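PDB 3OTT: Two-component system sensor histidine kinase from Bacteroides thetaiotaomicron, which probably senses saccharides with this extracellular part and relays the signal by ATP-dependent phosphorylation of a protein histidine. Local coordinates for residues Y407-N412 and H447-S452; L674-S679 and L742-L747; I712-L717 and Y722-S727. All blocks are in the same frame, centred on the assembly; numbering follows the deposited sequence.

Contact 1. Residues Y407-N412 and H447-S452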
ATOM      1  N   TYR B 407     -31.400   7.667   3.029  1.00 17.67           N
ATOM      2  CA  TYR B 407     -32.695   8.348   3.039  1.00 18.80           C
ATOM      3  C   TYR B 407     -32.688   9.667   2.256  1.00 18.65           C
ATOM      4  O   TYR B 407     -31.756  10.482   2.376  1.00 18.14           O
ATOM      5  CB  TYR B 407     -33.145   8.682   4.496  1.00 18.40           C
ATOM      6  CG  TYR B 407     -33.182   7.515   5.438  1.00 18.95           C
ATOM      7  CD1 TYR B 407     -34.306   6.672   5.500  1.00 20.25           C
ATOM      8  CD2 TYR B 407     -32.095   7.228   6.258  1.00 16.79           C
ATOM      9  CE1 TYR B 407     -34.349   5.590   6.347  1.00 16.89           C
ATOM     10  CE2 TYR B 407     -32.133   6.150   7.145  1.00 20.01           C
ATOM     11  CZ  TYR B 407     -33.270   5.338   7.188  1.00 20.39           C
ATOM     12  OH  TYR B 407     -33.281   4.246   8.038  1.00 22.05           O
ATOM     13  N   ASN B 408     -33.754   9.897   1.520  1.00 19.81           N
ATOM     14  CA  ASN B 408     -34.024  11.156   0.809  1.00 21.36           C
ATOM     15  C   ASN B 408     -35.179  11.922   1.544  1.00 20.83           C
ATOM     16  O   ASN B 408     -36.316  11.399   1.618  1.00 21.81           O
ATOM     17  CB  ASN B 408     -34.556  10.865  -0.616  1.00 22.41           C
ATOM     18  CG  ASN B 408     -33.560  10.140  -1.520  1.00 29.13           C
ATOM     19  OD1 ASN B 408     -32.421  10.617  -1.745  1.00 32.54           O
ATOM     20  ND2 ASN B 408     -34.009   8.979  -2.091  1.00 30.26           N
ATOM     21  N   ILE B 409     -34.922  13.132   1.994  1.00 18.78           N
ATOM     22  CA  ILE B 409     -35.882  13.934   2.745  1.00 19.97           C
ATOM     23  C   ILE B 409     -36.096  15.296   2.093  1.00 20.63           C
ATOM     24  O   ILE B 409     -35.126  15.986   1.778  1.00 21.14           O
ATOM     25  CB  ILE B 409     -35.336  14.146   4.178  1.00 18.62           C
ATOM     26  CG1 ILE B 409     -35.273  12.799   4.926  1.00 17.74           C
ATOM     27  CG2 ILE B 409     -36.100  15.236   4.922  1.00 16.84           C
ATOM     28  CD1 ILE B 409     -34.363  12.850   6.153  1.00 12.08           C
ATOM     29  N   VAL B 410     -37.350  15.681   1.881  1.00 22.14           N
ATOM     30  CA  VAL B 410     -37.681  16.989   1.325  1.00 23.17           C
ATOM     31  C   VAL B 410     -38.664  17.726   2.224  1.00 23.11           C
ATOM     32  O   VAL B 410     -39.335  17.093   3.022  1.00 24.14           O
ATOM     33  CB  VAL B 410     -38.282  16.896  -0.094  1.00 24.61           C
ATOM     34  CG1 VAL B 410     -37.295  16.219  -1.060  1.00 25.13           C
ATOM     35  CG2 VAL B 410     -39.585  16.164  -0.082  1.00 25.80           C
ATOM     36  N   ASP B 411     -38.753  19.057   2.112  1.00 21.75           N
ATOM     37  CA  ASP B 411     -39.802  19.781   2.836  1.00 21.97           C
ATOM     38  C   ASP B 411     -41.177  19.519   2.200  1.00 21.96           C
ATOM     39  O   ASP B 411     -41.274  18.969   1.095  1.00 22.30           O
ATOM     40  CB  ASP B 411     -39.466  21.287   2.880  1.00 21.16           C
ATOM     41  CG  ASP B 411     -39.783  21.981   1.573  1.00 23.45           C
ATOM     42  OD1 ASP B 411     -39.279  21.545   0.516  1.00 25.33           O
ATOM     43  OD2 ASP B 411     -40.605  22.915   1.580  1.00 26.23           O
ATOM     44  N   ASN B 412     -42.243  19.937   2.862  1.00 23.17           N
ATOM     45  CA  ASN B 412     -43.623  19.729   2.328  1.00 24.47           C
ATOM     46  C   ASN B 412     -43.918  20.385   0.954  1.00 25.05           C
ATOM     47  O   ASN B 412     -44.755  19.873   0.211  1.00 25.61           O
ATOM     48  CB  ASN B 412     -44.696  20.184   3.348  1.00 26.11           C
ATOM     49  CG  ASN B 412     -44.618  21.663   3.658  1.00 28.61           C
ATOM     50  OD1 ASN B 412     -43.687  22.111   4.301  1.00 35.26           O
ATOM     51  ND2 ASN B 412     -45.581  22.440   3.161  1.00 34.65           N
ATOM     52  N   HIS B 447     -38.817   7.461  14.033  1.00 23.98           N
ATOM     53  CA  HIS B 447     -39.420   6.128  13.734  1.00 26.26           C
ATOM     54  C   HIS B 447     -40.166   6.054  12.422  1.00 26.46           C
ATOM     55  O   HIS B 447     -40.033   5.073  11.707  1.00 26.29           O
ATOM     56  CB  HIS B 447     -40.227   5.550  14.901  1.00 27.47           C
ATOM     57  CG  HIS B 447     -39.349   5.191  16.069  1.00 33.78           C
ATOM     58  ND1 HIS B 447     -39.776   5.221  17.383  1.00 38.56           N
ATOM     59  CD2 HIS B 447     -38.040   4.829  16.110  1.00 35.43           C
ATOM     60  CE1 HIS B 447     -38.773   4.875  18.179  1.00 40.46           C
ATOM     61  NE2 HIS B 447     -37.705   4.638  17.429  1.00 38.35           N
ATOM     62  N   LYS B 448     -40.923   7.095  12.074  1.00 26.72           N
ATOM     63  CA  LYS B 448     -41.562   7.103  10.773  1.00 27.28           C
ATOM     64  C   LYS B 448     -40.522   7.151   9.641  1.00 25.38           C
ATOM     65  O   LYS B 448     -40.620   6.446   8.652  1.00 24.54           O
ATOM     66  CB  LYS B 448     -42.637   8.213  10.692  1.00 28.84           C
ATOM     67  CG  LYS B 448     -43.977   7.693  11.114  1.00 32.95           C
ATOM     68  CD  LYS B 448     -44.923   8.752  11.634  1.00 40.62           C
ATOM     69  CE  LYS B 448     -45.327   9.761  10.551  1.00 43.50           C
ATOM     70  NZ  LYS B 448     -46.746  10.158  10.816  1.00 45.16           N
ATOM     71  N   LEU B 449     -39.468   7.927   9.794  1.00 24.29           N
ATOM     72  CA  LEU B 449     -38.477   7.863   8.742  1.00 23.10           C
ATOM     73  C   LEU B 449     -37.927   6.423   8.610  1.00 24.95           C
ATOM     74  O   LEU B 449     -37.879   5.874   7.490  1.00 24.72           O
ATOM     75  CB  LEU B 449     -37.358   8.861   9.003  1.00 21.76           C
ATOM     76  CG  LEU B 449     -36.192   8.837   8.043  1.00 20.10           C
ATOM     77  CD1 LEU B 449     -36.627   9.364   6.688  1.00 14.34           C
ATOM     78  CD2 LEU B 449     -35.018   9.615   8.649  1.00 16.09           C
ATOM     79  N   MET B 450     -37.522   5.813   9.733  1.00 25.48           N
ATOM     80  CA  MET B 450     -36.938   4.456   9.713  1.00 27.83           C
ATOM     81  C   MET B 450     -37.857   3.416   9.090  1.00 30.49           C
ATOM     82  O   MET B 450     -37.395   2.456   8.414  1.00 31.02           O
ATOM     83  CB  MET B 450     -36.545   4.011  11.124  1.00 27.72           C
ATOM     84  CG  MET B 450     -35.260   4.650  11.589  1.00 27.17           C
ATOM     85  SD  MET B 450     -34.788   4.393  13.300  1.00 32.19           S
ATOM     86  CE  MET B 450     -34.822   2.607  13.516  1.00 33.03           C
ATOM     87  N   GLN B 451     -39.158   3.618   9.287  1.00 32.21           N
ATOM     88  CA  GLN B 451     -40.126   2.661   8.784  1.00 36.27           C
ATOM     89  C   GLN B 451     -40.612   3.005   7.388  1.00 36.31           C
ATOM     90  O   GLN B 451     -41.225   2.185   6.745  1.00 37.23           O
ATOM     91  CB  GLN B 451     -41.303   2.451   9.774  1.00 37.37           C
ATOM     92  CG  GLN B 451     -40.863   2.165  11.208  1.00 42.71           C
ATOM     93  CD  GLN B 451     -40.253   0.760  11.428  1.00 51.79           C
ATOM     94  OE1 GLN B 451     -40.977  -0.262  11.397  1.00 56.81           O
ATOM     95  NE2 GLN B 451     -38.935   0.708  11.710  1.00 49.86           N
ATOM     96  N   SER B 452     -40.324   4.203   6.912  1.00 36.73           N
ATOM     97  CA  SER B 452     -40.775   4.603   5.575  1.00 38.73           C
ATOM     98  C   SER B 452     -40.275   3.733   4.412  1.00 39.82           C
ATOM     99  O   SER B 452     -39.176   3.204   4.400  1.00 38.40           O
ATOM    100  CB  SER B 452     -40.437   6.064   5.254  1.00 37.92           C
ATOM    101  OG  SER B 452     -40.798   6.346   3.898  1.00 39.45           O
TER
HETATM  102  O   HOH W   1     -34.922   2.231   7.501  1.00 11.53           O

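Contact 2. Residues L674-S679 and L742-L747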
ATOM      1  N   LEU B 674      10.258 -23.027  39.109  1.00 23.11           N
ATOM      2  CA  LEU B 674      10.162 -22.328  37.832  1.00 21.84           C
ATOM      3  C   LEU B 674      10.255 -20.803  37.945  1.00 22.06           C
ATOM      4  O   LEU B 674       9.714 -20.199  38.895  1.00 23.27           O
ATOM      5  CB  LEU B 674       8.838 -22.664  37.162  1.00 20.95           C
ATOM      6  CG  LEU B 674       8.464 -24.130  37.030  1.00 22.22           C
ATOM      7  CD1 LEU B 674       7.203 -24.181  36.266  1.00 19.51           C
ATOM      8  CD2 LEU B 674       9.583 -24.948  36.303  1.00 26.14           C
ATOM      9  N   SER B 675      10.986 -20.192  37.010  1.00 21.11           N
ATOM     10  CA  SER B 675      10.957 -18.730  36.864  1.00 22.29           C
ATOM     11  C   SER B 675      10.726 -18.351  35.429  1.00 20.55           C
ATOM     12  O   SER B 675      11.042 -19.098  34.534  1.00 21.01           O
ATOM     13  CB  SER B 675      12.207 -18.035  37.378  1.00 22.34           C
ATOM     14  OG  SER B 675      12.263 -18.116  38.758  1.00 26.30           O
ATOM     15  N   PHE B 676      10.163 -17.181  35.250  1.00 20.02           N
ATOM     16  CA  PHE B 676       9.684 -16.687  33.973  1.00 19.58           C
ATOM     17  C   PHE B 676      10.086 -15.221  33.996  1.00 20.73           C
ATOM     18  O   PHE B 676       9.783 -14.526  34.996  1.00 22.03           O
ATOM     19  CB  PHE B 676       8.141 -16.776  33.911  1.00 18.81           C
ATOM     20  CG  PHE B 676       7.601 -18.191  34.000  1.00 18.78           C
ATOM     21  CD1 PHE B 676       7.235 -18.743  35.224  1.00 18.63           C
ATOM     22  CD2 PHE B 676       7.504 -18.984  32.873  1.00 18.65           C
ATOM     23  CE1 PHE B 676       6.741 -20.112  35.317  1.00 19.74           C
ATOM     24  CE2 PHE B 676       6.999 -20.307  32.965  1.00 22.09           C
ATOM     25  CZ  PHE B 676       6.639 -20.860  34.217  1.00 19.55           C
ATOM     26  N   GLU B 677      10.762 -14.754  32.943  1.00 19.63           N
ATOM     27  CA  GLU B 677      10.900 -13.319  32.704  1.00 20.19           C
ATOM     28  C   GLU B 677       9.908 -12.924  31.655  1.00 19.09           C
ATOM     29  O   GLU B 677       9.664 -13.661  30.730  1.00 19.08           O
ATOM     30  CB  GLU B 677      12.310 -12.941  32.249  1.00 20.37           C
ATOM     31  CG  GLU B 677      13.297 -13.106  33.376  1.00 24.78           C
ATOM     32  CD  GLU B 677      14.721 -12.921  32.944  1.00 33.15           C
ATOM     33  OE1 GLU B 677      14.961 -12.580  31.756  1.00 36.06           O
ATOM     34  OE2 GLU B 677      15.605 -13.139  33.801  1.00 38.18           O
ATOM     35  N   LEU B 678       9.393 -11.722  31.782  1.00 18.83           N
ATOM     36  CA  LEU B 678       8.326 -11.220  30.912  1.00 19.47           C
ATOM     37  C   LEU B 678       8.782  -9.863  30.359  1.00 18.68           C
ATOM     38  O   LEU B 678       9.554  -9.154  31.010  1.00 19.85           O
ATOM     39  CB  LEU B 678       7.009 -11.072  31.721  1.00 18.52           C
ATOM     40  CG  LEU B 678       6.978  -9.972  32.789  1.00 22.66           C
ATOM     41  CD1 LEU B 678       6.463  -8.622  32.240  1.00 23.38           C
ATOM     42  CD2 LEU B 678       6.117 -10.382  33.936  1.00 24.68           C
ATOM     43  N   SER B 679       8.307  -9.476  29.194  1.00 18.34           N
ATOM     44  CA  SER B 679       8.559  -8.095  28.749  1.00 19.10           C
ATOM     45  C   SER B 679       7.510  -7.656  27.742  1.00 19.51           C
ATOM     46  O   SER B 679       7.030  -8.470  26.958  1.00 21.67           O
ATOM     47  CB  SER B 679       9.958  -8.004  28.117  1.00 19.72           C
ATOM     48  OG  SER B 679      10.127  -6.769  27.446  1.00 19.24           O
ATOM     49  N   LEU B 742      -0.132 -18.838  29.695  1.00 22.92           N
ATOM     50  CA  LEU B 742       0.722 -20.015  29.453  1.00 21.42           C
ATOM     51  C   LEU B 742       0.136 -21.178  30.192  1.00 21.21           C
ATOM     52  O   LEU B 742       0.068 -21.099  31.403  1.00 22.21           O
ATOM     53  CB  LEU B 742       2.144 -19.791  30.008  1.00 19.70           C
ATOM     54  CG  LEU B 742       3.103 -20.991  29.829  1.00 18.44           C
ATOM     55  CD1 LEU B 742       3.367 -21.414  28.367  1.00 16.72           C
ATOM     56  CD2 LEU B 742       4.373 -20.802  30.601  1.00 12.52           C
ATOM     57  N   ASN B 743      -0.299 -22.248  29.521  1.00 22.01           N
ATOM     58  CA  ASN B 743      -0.726 -23.464  30.278  1.00 22.90           C
ATOM     59  C   ASN B 743       0.482 -24.314  30.629  1.00 21.38           C
ATOM     60  O   ASN B 743       1.323 -24.594  29.780  1.00 21.84           O
ATOM     61  CB  ASN B 743      -1.726 -24.312  29.524  1.00 24.82           C
ATOM     62  CG  ASN B 743      -2.896 -23.512  29.012  1.00 29.23           C
ATOM     63  OD1 ASN B 743      -3.733 -23.057  29.782  1.00 31.33           O
ATOM     64  ND2 ASN B 743      -2.935 -23.296  27.695  1.00 32.30           N
ATOM     65  N   ILE B 744       0.591 -24.656  31.884  1.00 20.72           N
ATOM     66  CA  ILE B 744       1.663 -25.501  32.405  1.00 21.78           C
ATOM     67  C   ILE B 744       1.167 -26.865  32.900  1.00 23.38           C
ATOM     68  O   ILE B 744       0.246 -26.931  33.726  1.00 26.09           O
ATOM     69  CB  ILE B 744       2.391 -24.768  33.558  1.00 21.00           C
ATOM     70  CG1 ILE B 744       2.907 -23.343  33.073  1.00 19.92           C
ATOM     71  CG2 ILE B 744       3.570 -25.610  34.017  1.00 22.04           C
ATOM     72  CD1 ILE B 744       3.242 -22.371  34.262  1.00 15.45           C
ATOM     73  N   ARG B 745       1.749 -27.957  32.405  1.00 23.70           N
ATOM     74  CA  ARG B 745       1.451 -29.261  32.929  1.00 24.43           C
ATOM     75  C   ARG B 745       2.700 -29.810  33.635  1.00 24.54           C
ATOM     76  O   ARG B 745       3.785 -29.898  33.027  1.00 24.20           O
ATOM     77  CB  ARG B 745       0.963 -30.194  31.838  1.00 25.47           C
ATOM     78  CG  ARG B 745       0.491 -31.530  32.379  1.00 31.59           C
ATOM     79  CD  ARG B 745       0.087 -32.524  31.276  1.00 39.04           C
ATOM     80  NE  ARG B 745      -0.418 -33.780  31.848  1.00 45.87           N
ATOM     81  CZ  ARG B 745      -0.648 -34.919  31.177  1.00 49.62           C
ATOM     82  NH1 ARG B 745      -0.424 -35.004  29.858  1.00 48.63           N
ATOM     83  NH2 ARG B 745      -1.108 -35.991  31.846  1.00 50.14           N
ATOM     84  N   ILE B 746       2.573 -30.119  34.931  1.00 23.05           N
ATOM     85  CA  ILE B 746       3.620 -30.834  35.641  1.00 23.08           C
ATOM     86  C   ILE B 746       3.237 -32.328  35.773  1.00 25.24           C
ATOM     87  O   ILE B 746       2.184 -32.635  36.371  1.00 26.39           O
ATOM     88  CB  ILE B 746       3.814 -30.277  37.077  1.00 23.56           C
ATOM     89  CG1 ILE B 746       4.015 -28.747  37.042  1.00 20.80           C
ATOM     90  CG2 ILE B 746       4.949 -31.033  37.804  1.00 20.88           C
ATOM     91  CD1 ILE B 746       5.383 -28.320  37.045  1.00 13.26           C
ATOM     92  N   LEU B 747       4.081 -33.233  35.254  1.00 25.59           N
ATOM     93  CA  LEU B 747       3.768 -34.673  35.125  1.00 27.52           C
ATOM     94  C   LEU B 747       4.073 -35.354  36.443  1.00 28.60           C
ATOM     95  O   LEU B 747       4.964 -34.912  37.148  1.00 28.32           O
ATOM     96  CB  LEU B 747       4.578 -35.313  33.991  1.00 28.13           C
ATOM     97  CG  LEU B 747       4.249 -34.875  32.539  1.00 29.08           C
ATOM     98  CD1 LEU B 747       5.401 -35.181  31.580  1.00 33.30           C
ATOM     99  CD2 LEU B 747       3.021 -35.600  32.062  1.00 36.72           C
TER

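Contact 3. Residues I712-L717 and Y722-S727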
ATOM      1  N   ILE B 712       9.014 -13.760  37.498  1.00 18.30           N
ATOM      2  CA  ILE B 712       7.946 -14.385  38.237  1.00 18.62           C
ATOM      3  C   ILE B 712       8.425 -15.774  38.680  1.00 19.03           C
ATOM      4  O   ILE B 712       8.871 -16.540  37.855  1.00 17.62           O
ATOM      5  CB  ILE B 712       6.706 -14.525  37.363  1.00 17.85           C
ATOM      6  CG1 ILE B 712       6.083 -13.133  37.123  1.00 16.10           C
ATOM      7  CG2 ILE B 712       5.654 -15.541  37.991  1.00 16.44           C
ATOM      8  CD1 ILE B 712       4.930 -13.178  36.074  1.00 13.80           C
ATOM      9  N   THR B 713       8.358 -16.067  39.982  1.00 20.30           N
ATOM     10  CA  THR B 713       8.916 -17.308  40.488  1.00 21.85           C
ATOM     11  C   THR B 713       7.893 -18.127  41.315  1.00 21.75           C
ATOM     12  O   THR B 713       7.225 -17.603  42.218  1.00 22.19           O
ATOM     13  CB  THR B 713      10.276 -17.066  41.244  1.00 22.87           C
ATOM     14  OG1 THR B 713      10.889 -18.334  41.607  1.00 29.47           O
ATOM     15  CG2 THR B 713      10.050 -16.283  42.549  1.00 27.54           C
ATOM     16  N   TYR B 714       7.790 -19.414  41.006  1.00 20.19           N
ATOM     17  CA  TYR B 714       6.999 -20.345  41.824  1.00 20.18           C
ATOM     18  C   TYR B 714       7.875 -21.485  42.233  1.00 20.55           C
ATOM     19  O   TYR B 714       8.647 -21.962  41.439  1.00 20.64           O
ATOM     20  CB  TYR B 714       5.843 -20.901  41.006  1.00 18.78           C
ATOM     21  CG  TYR B 714       4.717 -19.955  40.951  1.00 20.38           C
ATOM     22  CD1 TYR B 714       4.580 -19.098  39.859  1.00 19.68           C
ATOM     23  CD2 TYR B 714       3.783 -19.863  41.991  1.00 20.45           C
ATOM     24  CE1 TYR B 714       3.580 -18.166  39.781  1.00 19.54           C
ATOM     25  CE2 TYR B 714       2.714 -18.900  41.907  1.00 22.12           C
ATOM     26  CZ  TYR B 714       2.644 -18.063  40.794  1.00 22.36           C
ATOM     27  OH  TYR B 714       1.656 -17.117  40.620  1.00 24.01           O
ATOM     28  N   SER B 715       7.766 -21.930  43.474  1.00 23.10           N
ATOM     29  CA  SER B 715       8.570 -23.093  43.942  1.00 24.40           C
ATOM     30  C   SER B 715       7.689 -24.280  44.400  1.00 24.34           C
ATOM     31  O   SER B 715       6.493 -24.102  44.678  1.00 23.79           O
ATOM     32  CB  SER B 715       9.503 -22.627  45.042  1.00 25.18           C
ATOM     33  OG  SER B 715       8.707 -22.294  46.155  1.00 30.86           O
ATOM     34  N   ASN B 716       8.269 -25.492  44.416  1.00 25.35           N
ATOM     35  CA  ASN B 716       7.602 -26.702  44.876  1.00 25.80           C
ATOM     36  C   ASN B 716       6.219 -26.971  44.289  1.00 25.89           C
ATOM     37  O   ASN B 716       5.291 -27.332  45.036  1.00 25.61           O
ATOM     38  CB  ASN B 716       7.423 -26.677  46.394  1.00 28.58           C
ATOM     39  CG  ASN B 716       8.665 -26.329  47.120  1.00 30.22           C
ATOM     40  OD1 ASN B 716       8.674 -25.382  47.907  1.00 33.78           O
ATOM     41  ND2 ASN B 716       9.726 -27.099  46.893  1.00 31.06           N
ATOM     42  N   LEU B 717       6.065 -26.831  42.972  1.00 24.29           N
ATOM     43  CA  LEU B 717       4.799 -27.152  42.399  1.00 24.53           C
ATOM     44  C   LEU B 717       4.604 -28.650  42.404  1.00 26.76           C
ATOM     45  O   LEU B 717       5.554 -29.387  42.163  1.00 26.79           O
ATOM     46  CB  LEU B 717       4.642 -26.567  41.006  1.00 24.06           C
ATOM     47  CG  LEU B 717       4.749 -25.032  41.007  1.00 22.80           C
ATOM     48  CD1 LEU B 717       4.904 -24.522  39.608  1.00 21.82           C
ATOM     49  CD2 LEU B 717       3.466 -24.487  41.637  1.00 23.41           C
ATOM     50  N   TYR B 722      -1.747 -26.148  35.556  1.00 25.96           N
ATOM     51  CA  TYR B 722      -1.771 -24.741  35.991  1.00 24.33           C
ATOM     52  C   TYR B 722      -1.871 -23.867  34.741  1.00 22.98           C
ATOM     53  O   TYR B 722      -1.682 -24.362  33.611  1.00 22.82           O
ATOM     54  CB  TYR B 722      -0.509 -24.358  36.786  1.00 21.76           C
ATOM     55  CG  TYR B 722      -0.201 -25.292  37.911  1.00 24.13           C
ATOM     56  CD1 TYR B 722       0.702 -26.358  37.744  1.00 25.51           C
ATOM     57  CD2 TYR B 722      -0.800 -25.124  39.153  1.00 26.69           C
ATOM     58  CE1 TYR B 722       0.977 -27.223  38.782  1.00 24.20           C
ATOM     59  CE2 TYR B 722      -0.523 -25.986  40.209  1.00 26.61           C
ATOM     60  CZ  TYR B 722       0.351 -27.020  40.004  1.00 25.57           C
ATOM     61  OH  TYR B 722       0.603 -27.854  41.034  1.00 29.34           O
ATOM     62  N   GLN B 723      -2.176 -22.595  34.944  1.00 21.29           N
ATOM     63  CA  GLN B 723      -2.232 -21.625  33.847  1.00 21.53           C
ATOM     64  C   GLN B 723      -1.699 -20.323  34.435  1.00 19.91           C
ATOM     65  O   GLN B 723      -2.274 -19.818  35.386  1.00 19.63           O
ATOM     66  CB  GLN B 723      -3.678 -21.466  33.329  1.00 23.06           C
ATOM     67  CG  GLN B 723      -3.831 -20.464  32.227  1.00 25.51           C
ATOM     68  CD  GLN B 723      -5.273 -20.282  31.772  1.00 28.81           C
ATOM     69  OE1 GLN B 723      -6.070 -19.647  32.459  1.00 29.60           O
ATOM     70  NE2 GLN B 723      -5.602 -20.805  30.582  1.00 31.44           N
ATOM     71  N   LEU B 724      -0.598 -19.810  33.879  1.00 17.34           N
ATOM     72  CA  LEU B 724      -0.040 -18.557  34.305  1.00 17.03           C
ATOM     73  C   LEU B 724      -0.704 -17.418  33.518  1.00 17.95           C
ATOM     74  O   LEU B 724      -0.686 -17.394  32.278  1.00 17.05           O
ATOM     75  CB  LEU B 724       1.413 -18.552  33.917  1.00 15.65           C
ATOM     76  CG  LEU B 724       2.504 -17.901  34.714  1.00 17.17           C
ATOM     77  CD1 LEU B 724       3.583 -17.415  33.752  1.00 14.85           C
ATOM     78  CD2 LEU B 724       2.072 -16.864  35.763  1.00 17.65           C
ATOM     79  N   ILE B 725      -1.258 -16.457  34.235  1.00 18.33           N
ATOM     80  CA  ILE B 725      -1.876 -15.329  33.581  1.00 20.05           C
ATOM     81  C   ILE B 725      -1.123 -14.055  33.959  1.00 20.09           C
ATOM     82  O   ILE B 725      -0.918 -13.776  35.141  1.00 20.56           O
ATOM     83  CB  ILE B 725      -3.370 -15.240  33.933  1.00 21.95           C
ATOM     84  CG1 ILE B 725      -4.081 -16.549  33.525  1.00 23.26           C
ATOM     85  CG2 ILE B 725      -4.029 -14.007  33.300  1.00 19.28           C
ATOM     86  CD1 ILE B 725      -5.537 -16.700  34.145  1.00 26.90           C
ATOM     87  N   ILE B 726      -0.651 -13.326  32.953  1.00 18.53           N
ATOM     88  CA  ILE B 726       0.121 -12.133  33.205  1.00 19.08           C
ATOM     89  C   ILE B 726      -0.569 -10.948  32.564  1.00 20.77           C
ATOM     90  O   ILE B 726      -1.024 -11.059  31.441  1.00 22.65           O
ATOM     91  CB  ILE B 726       1.553 -12.279  32.663  1.00 17.15           C
ATOM     92  CG1 ILE B 726       2.238 -13.493  33.312  1.00 18.06           C
ATOM     93  CG2 ILE B 726       2.359 -11.008  32.926  1.00 14.49           C
ATOM     94  CD1 ILE B 726       3.531 -13.899  32.591  1.00 19.58           C
ATOM     95  N   SER B 727      -0.690  -9.822  33.256  1.00 23.27           N
ATOM     96  CA  SER B 727      -1.407  -8.666  32.662  1.00 26.82           C
ATOM     97  C   SER B 727      -0.806  -7.353  33.098  1.00 27.77           C
ATOM     98  O   SER B 727      -0.325  -7.238  34.204  1.00 28.07           O
ATOM     99  CB  SER B 727      -2.923  -8.739  33.012  1.00 28.84           C
ATOM    100  OG  SER B 727      -3.647  -7.730  32.325  1.00 35.74           O
TER

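Contact 1. Residues Y407-N412 and H447-S452
The hydroxyl of Tyr-407 has two polar partners: it hydrogen-bonds to NE of Arg-396 and to a water 2.7 Å from OH. That water donates to the backbone O of Met-450 at 2.6 Å, so it bridges a propeller strand and a short helix. The setting is the beta-propeller region, where strand 403-410 runs beside strand 457-463 and helix 446-451 forms the first part of the link between 441-445 and 457-463. A tyrosine suits this half-buried place because its ring can pack while its hydroxyl stays among polar partners. Leu-449 lies over one face of that ring in a CH-pi contact, its CG 4.2 Å from the Tyr-407 ring centroid and displaced toward the rim. With CG anti to the backbone N (chi1 175°), the leucine branches off the helix so that CD1 meets the tyrosine ring and both methyls meet Ile-409. Its CD1 comes 3.7 Å from CD1 of Tyr-407. A phenylalanine in place of Tyr-407 would probably leave the bridging water and Arg-396 NE without the hydroxyl they share. Beyond the ring, Ile-409 meets Leu-449 at about a right angle, and Ile-394 and Val-444 touch both aliphatic chains. Branched chains fill this greasy corner: CG1 of Ile-409 sits 4.1 Å from Leu-449 CD1, and Ile-409 CD1 is equally far from Leu-449 CD2.

Contact 2. Residues L674-S679 and L742-L747
Phe-676 meets Leu-742 and Ile-744 in a wholly apolar, buried contact across the core between two beta sheets, with strand 674-679 on one side and strand 740-746 on the other. The nearest alpha carbons, those of Phe-676 and Leu-742, are 10.6 Å apart, so side chains alone span the gap. The far end of the phenylalanine does the touching, through two neighbouring ring carbons. CE2 of Phe-676 lies 3.6 Å from CD2 of Leu-742, the two side chains meeting at a slant. Next to it, CZ of Phe-676 is 3.7 Å from CD1 of Ile-744, which reaches in from the facing sheet, the two side chains coming from opposite directions. Ile-744 manages this because its CG1 branch is stretched out (chi2 162°), carrying the terminal methyl well into the interior. A long flat residue suits the place, since it can cross more of the gap than an aliphatic one, leaving the shorter chains to close on its end. Such packing of two sheets through alternate residues is that of a beta-sandwich, here the Y_Y_Y domain of the E-set clan. Accordingly, the residues between the inward ones are more polar: Glu-677 forms a salt bridge with Arg-711 and a hydrogen bond with Tyr-642, while Asn-743 pairs with Gln-723. Leu-724 and Leu-641 also touch Phe-676, and Ile-665 packs on Ile-744. Toward the other end of the interface the approach is looser, with the side chain of Leu-674 coming no nearer than 4.5 Å to strand 740-746.

Contact 3. Residues I712-L717 and Y722-S727
A beta arch of the Y_Y_Y beta-sandwich brings these segments together: strand 711-714, at the margin of one sheet, leads through a short connection into strand 720-728 of the facing sheet. The two strand segments run nearly antiparallel, at 157°, but their axes stay 10.9 Å apart, so they face each other through side chains instead of pairing their backbones. Ile-712 and Ile-726 reach toward each other tip to tip, their CD1 methyls 3.8 Å apart. In each isoleucine CG1 stands beside the backbone N and the CD1 methyl extends onward (chi2 172° in Ile-712), which gives the reach needed to join the two sheets. Beta-branched residues fit well here, being at home in strands and able to fill the core. Further along, Leu-724 offers its CD2 to two partners of the opposing strand, CG2 of Ile-712 at 4.4 Å and CE1 of Tyr-714 at 4.5 Å, both loose contacts. Tyr-714 is partly exposed, and its hydroxyl hydrogen-bonds to OD2 of Asp-699. Leu-678, from the strand next to 711-714, touches both Ile-712 and Ile-726 and continues the same core. At the arch itself the chain turns at Asn-716, whose positive phi of 50° is one that asparagine accepts more readily than most residues. Its backbone N is held by OD1 of Asn-673. The turn delivers Leu-717 inward against Tyr-722, with Leu-717 CD2 4.3 Å from Tyr-722 CZ. Tyr-722 is buried, but its hydroxyl is satisfied: OH bonds to the backbone O of Ser-718 and lies 4.2 Å from CB of Leu-717.

Overall arrangement
Along the chain, contact 1 closes before contact 2 opens, and contact 3 is nested inside the loop that contact 2 closes. Contact 1 belongs to the propeller region, its centre about 61 Å from that of contact 2 and about 60 Å from that of contact 3. The latter two have centres only about 6 Å apart and share one sandwich core: strands 674-679 and 711-714 are neighbours in one sheet, 720-728 and 740-746 in the other. Backbone bonds within each sheet tie them together, as from Ile-712 to Phe-676 and from Tyr-722 to Ile-744. The set thus samples both architectures of this sensor portion, propeller and C-terminal beta-sandwich.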